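Local coordinates for malonyl CoA-acyl carrier protein transacylase (Staphylococcus aureus, PDB 3IM9) that catalyses transfer of the malonyl group from malonyl-CoA to holo-acyl carrier protein, supplying malonyl-ACP for fatty acid biosynthesis, at residues D159-P164 / S176-L181. Sequence-based numbering, arbitrary orientation.
Sequences DKIIEP and SGHKAL
Glu163 and Ser176 form an antiparallel hydrogen-bonded pair, with Glu163 N to Ser176 O and Ser176 N to Glu163 O both at 2.8 Å, and Ile162 faces Gly177 in the adjoining non-hydrogen-bonded pair. The pairing runs on to His178, whose N bonds to Ile161 O at 2.8 Å, almost in line with the carbonyl. Gly177 CA lies 3.2 Å from the same Ile161 O. Gly177 has no side chain, and the backbones come close here: its CA is 4.3 Å from Ile162 CA.

The His178 side chain takes over where the backbone pairing stops. Its ND1 accepts the N-H of Ile161 at 2.9 Å, close to the ring plane and fairly straight (163°). Two bonds thus tie His178 to Ile161, one through the backbone and one through the ring. Lys160 CG sits over one ring face in a CH-pi contact, 4.2 Å from the centroid. The extended lysine chain crosses the imidazole at about a right angle and brings NZ to Ala180 CB. Leu181 CD1 lies over one face of the Lys160-Ile161 peptide, 3.5 Å from Lys160 C, and also touches Lys160 CB. Ile162 and Leu181 meet CB to CB. With Ile162 CG1 anti to the backbone N (chi1 179°), CD1 is carried alongside the Leu181 carbonyl, while CG2 turns to Leu181 CD1 and CB.

The contact lies in the ferredoxin-like small subdomain, where the central hairpin of strands 162-169 and 172-176 passes into helix 179-188, with His178 at the N-cap position. Ile162 also packs on Ile182 and Leu185 of that helix and on Leu155 of helix 145-155. On the face carrying Glu163 and Ser176, Glu163 OE1 is hydrogen-bonded to Ser209 OG and Ser176 OG to Phe206 O, beside the probable active-site His207.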
ATOM      1  N   ASP A 159      -4.755 -20.914 -20.945  1.00 22.87           N
ATOM      2  CA  ASP A 159      -3.790 -20.989 -19.827  1.00 21.28           C
ATOM      3  C   ASP A 159      -3.270 -19.597 -19.392  1.00 21.93           C
ATOM      4  O   ASP A 159      -2.197 -19.492 -18.761  1.00 22.73           O
ATOM      5  CB  ASP A 159      -2.607 -21.885 -20.194  1.00 23.26           C
ATOM      6  CG  ASP A 159      -3.060 -23.301 -20.515  1.00 30.50           C
ATOM      7  OD1 ASP A 159      -3.620 -23.903 -19.587  1.00 32.76           O
ATOM      8  OD2 ASP A 159      -2.867 -23.755 -21.696  1.00 37.84           O
ATOM      9  N   LYS A 160      -4.010 -18.550 -19.751  1.00 17.27           N
ATOM     10  CA  LYS A 160      -3.601 -17.185 -19.377  1.00 15.70           C
ATOM     11  C   LYS A 160      -4.682 -16.686 -18.446  1.00 14.33           C
ATOM     12  O   LYS A 160      -5.843 -17.104 -18.527  1.00 14.81           O
ATOM     13  CB  LYS A 160      -3.425 -16.279 -20.569  1.00 18.86           C
ATOM     14  CG  LYS A 160      -2.261 -16.700 -21.449  1.00 20.85           C
ATOM     15  CD  LYS A 160      -2.049 -15.709 -22.558  1.00 29.29           C
ATOM     16  CE  LYS A 160      -0.770 -16.107 -23.291  1.00 39.06           C
ATOM     17  NZ  LYS A 160      -0.248 -15.038 -24.235  1.00 43.10           N
ATOM     18  N   ILE A 161      -4.296 -15.824 -17.538  1.00 12.01           N
ATOM     19  CA  ILE A 161      -5.244 -15.343 -16.523  1.00 12.63           C
ATOM     20  C   ILE A 161      -5.152 -13.836 -16.337  1.00 12.36           C
ATOM     21  O   ILE A 161      -4.098 -13.202 -16.532  1.00 10.80           O
ATOM     22  CB  ILE A 161      -5.047 -16.030 -15.165  1.00 15.85           C
ATOM     23  CG1 ILE A 161      -3.720 -15.625 -14.608  1.00 17.57           C
ATOM     24  CG2 ILE A 161      -5.219 -17.612 -15.313  1.00 20.43           C
ATOM     25  CD1 ILE A 161      -3.634 -15.898 -13.178  1.00 33.40           C
ATOM     26  N   ILE A 162      -6.299 -13.267 -15.973  1.00 13.00           N
ATOM     27  CA  ILE A 162      -6.364 -11.867 -15.510  1.00 11.79           C
ATOM     28  C   ILE A 162      -7.315 -11.876 -14.317  1.00 11.09           C
ATOM     29  O   ILE A 162      -8.366 -12.557 -14.356  1.00 11.92           O
ATOM     30  CB  ILE A 162      -6.807 -10.990 -16.666  1.00 11.63           C
ATOM     31  CG1 ILE A 162      -6.914  -9.563 -16.280  1.00 15.25           C
ATOM     32  CG2 ILE A 162      -8.087 -11.454 -17.275  1.00 13.08           C
ATOM     33  CD1 ILE A 162      -7.169  -8.601 -17.526  1.00 16.27           C
ATOM     34  N   GLU A 163      -6.994 -11.165 -13.246  1.00 10.74           N
ATOM     35  CA  GLU A 163      -7.767 -11.274 -11.997  1.00 11.73           C
ATOM     36  C   GLU A 163      -7.892  -9.886 -11.383  1.00 10.13           C
ATOM     37  O   GLU A 163      -6.967  -9.069 -11.489  1.00 10.43           O
ATOM     38  CB  GLU A 163      -6.959 -12.096 -10.957  1.00 13.22           C
ATOM     39  CG  GLU A 163      -6.815 -13.547 -11.312  1.00 17.66           C
ATOM     40  CD  GLU A 163      -5.706 -14.261 -10.546  1.00 18.83           C
ATOM     41  OE1 GLU A 163      -5.585 -15.485 -10.710  1.00 26.04           O
ATOM     42  OE2 GLU A 163      -4.981 -13.672  -9.768  1.00 18.96           O
ATOM     43  N   PRO A 164      -8.948  -9.615 -10.606  1.00 10.20           N
ATOM     44  CA  PRO A 164      -8.992  -8.360  -9.810  1.00 10.93           C
ATOM     45  C   PRO A 164      -7.846  -8.447  -8.832  1.00 11.51           C
ATOM     46  O   PRO A 164      -7.586  -9.517  -8.187  1.00 13.60           O
ATOM     47  CB  PRO A 164     -10.362  -8.470  -9.083  1.00 12.49           C
ATOM     48  CG  PRO A 164     -11.274  -9.284 -10.075  1.00 13.73           C
ATOM     49  CD  PRO A 164     -10.239 -10.385 -10.525  1.00 11.12           C
ATOM     50  N   SER A 176      -4.925  -7.663 -12.867  1.00  9.87           N
ATOM     51  CA  SER A 176      -3.537  -8.076 -13.068  1.00  8.93           C
ATOM     52  C   SER A 176      -3.444  -9.450 -13.663  1.00 10.30           C
ATOM     53  O   SER A 176      -4.294 -10.312 -13.418  1.00 10.53           O
ATOM     54  CB  SER A 176      -2.878  -8.086 -11.673  1.00 10.46           C
ATOM     55  OG  SER A 176      -1.538  -8.409 -11.771  1.00 11.90           O
ATOM     56  N   GLY A 177      -2.400  -9.686 -14.450  1.00  8.42           N
ATOM     57  CA  GLY A 177      -2.222 -11.065 -14.978  1.00  8.44           C
ATOM     58  C   GLY A 177      -1.391 -11.040 -16.240  1.00  8.38           C
ATOM     59  O   GLY A 177      -0.508 -10.168 -16.433  1.00  8.79           O
ATOM     60  N   HIS A 178      -1.592 -12.033 -17.120  1.00  9.67           N
ATOM     61  CA  HIS A 178      -0.762 -12.056 -18.355  1.00 11.02           C
ATOM     62  C   HIS A 178      -0.961 -10.815 -19.189  1.00 11.57           C
ATOM     63  O   HIS A 178      -2.109 -10.378 -19.394  1.00  9.62           O
ATOM     64  CB  HIS A 178      -1.166 -13.314 -19.142  1.00  8.97           C
ATOM     65  CG  HIS A 178      -0.616 -14.553 -18.511  1.00 10.56           C
ATOM     66  ND1 HIS A 178      -1.405 -15.382 -17.737  1.00 10.40           N
ATOM     67  CD2 HIS A 178       0.648 -15.066 -18.471  1.00 14.46           C
ATOM     68  CE1 HIS A 178      -0.660 -16.359 -17.257  1.00 12.01           C
ATOM     69  NE2 HIS A 178       0.588 -16.202 -17.693  1.00 15.32           N
ATOM     70  N   LYS A 179       0.150 -10.266 -19.730  1.00 11.64           N
ATOM     71  CA  LYS A 179       0.044  -8.979 -20.451  1.00 10.19           C
ATOM     72  C   LYS A 179      -0.851  -9.086 -21.692  1.00 10.15           C
ATOM     73  O   LYS A 179      -1.519  -8.112 -22.019  1.00 11.39           O
ATOM     74  CB  LYS A 179       1.474  -8.459 -20.731  1.00 10.94           C
ATOM     75  CG  LYS A 179       1.408  -7.051 -21.435  1.00 14.15           C
ATOM     76  CD  LYS A 179       2.808  -6.518 -21.602  1.00 15.94           C
ATOM     77  CE  LYS A 179       2.741  -5.044 -22.081  1.00 16.26           C
ATOM     78  NZ  LYS A 179       2.171  -4.929 -23.478  1.00 15.79           N
ATOM     79  N   ALA A 180      -0.835 -10.244 -22.373  1.00 10.44           N
ATOM     80  CA  ALA A 180      -1.707 -10.359 -23.549  1.00 11.88           C
ATOM     81  C   ALA A 180      -3.164 -10.101 -23.197  1.00 10.17           C
ATOM     82  O   ALA A 180      -3.892  -9.471 -23.970  1.00 11.12           O
ATOM     83  CB  ALA A 180      -1.631 -11.773 -24.234  1.00 14.87           C
ATOM     84  N   LEU A 181      -3.585 -10.579 -22.031  1.00 11.56           N
ATOM     85  CA  LEU A 181      -4.990 -10.379 -21.615  1.00 10.46           C
ATOM     86  C   LEU A 181      -5.206  -8.986 -21.060  1.00 10.21           C
ATOM     87  O   LEU A 181      -6.268  -8.363 -21.324  1.00 10.33           O
ATOM     88  CB  LEU A 181      -5.435 -11.365 -20.505  1.00  9.76           C
ATOM     89  CG  LEU A 181      -5.438 -12.831 -21.031  1.00 13.04           C
ATOM     90  CD1 LEU A 181      -5.920 -13.749 -19.919  1.00 13.26           C
ATOM     91  CD2 LEU A 181      -6.251 -13.038 -22.351  1.00 14.25           C
TER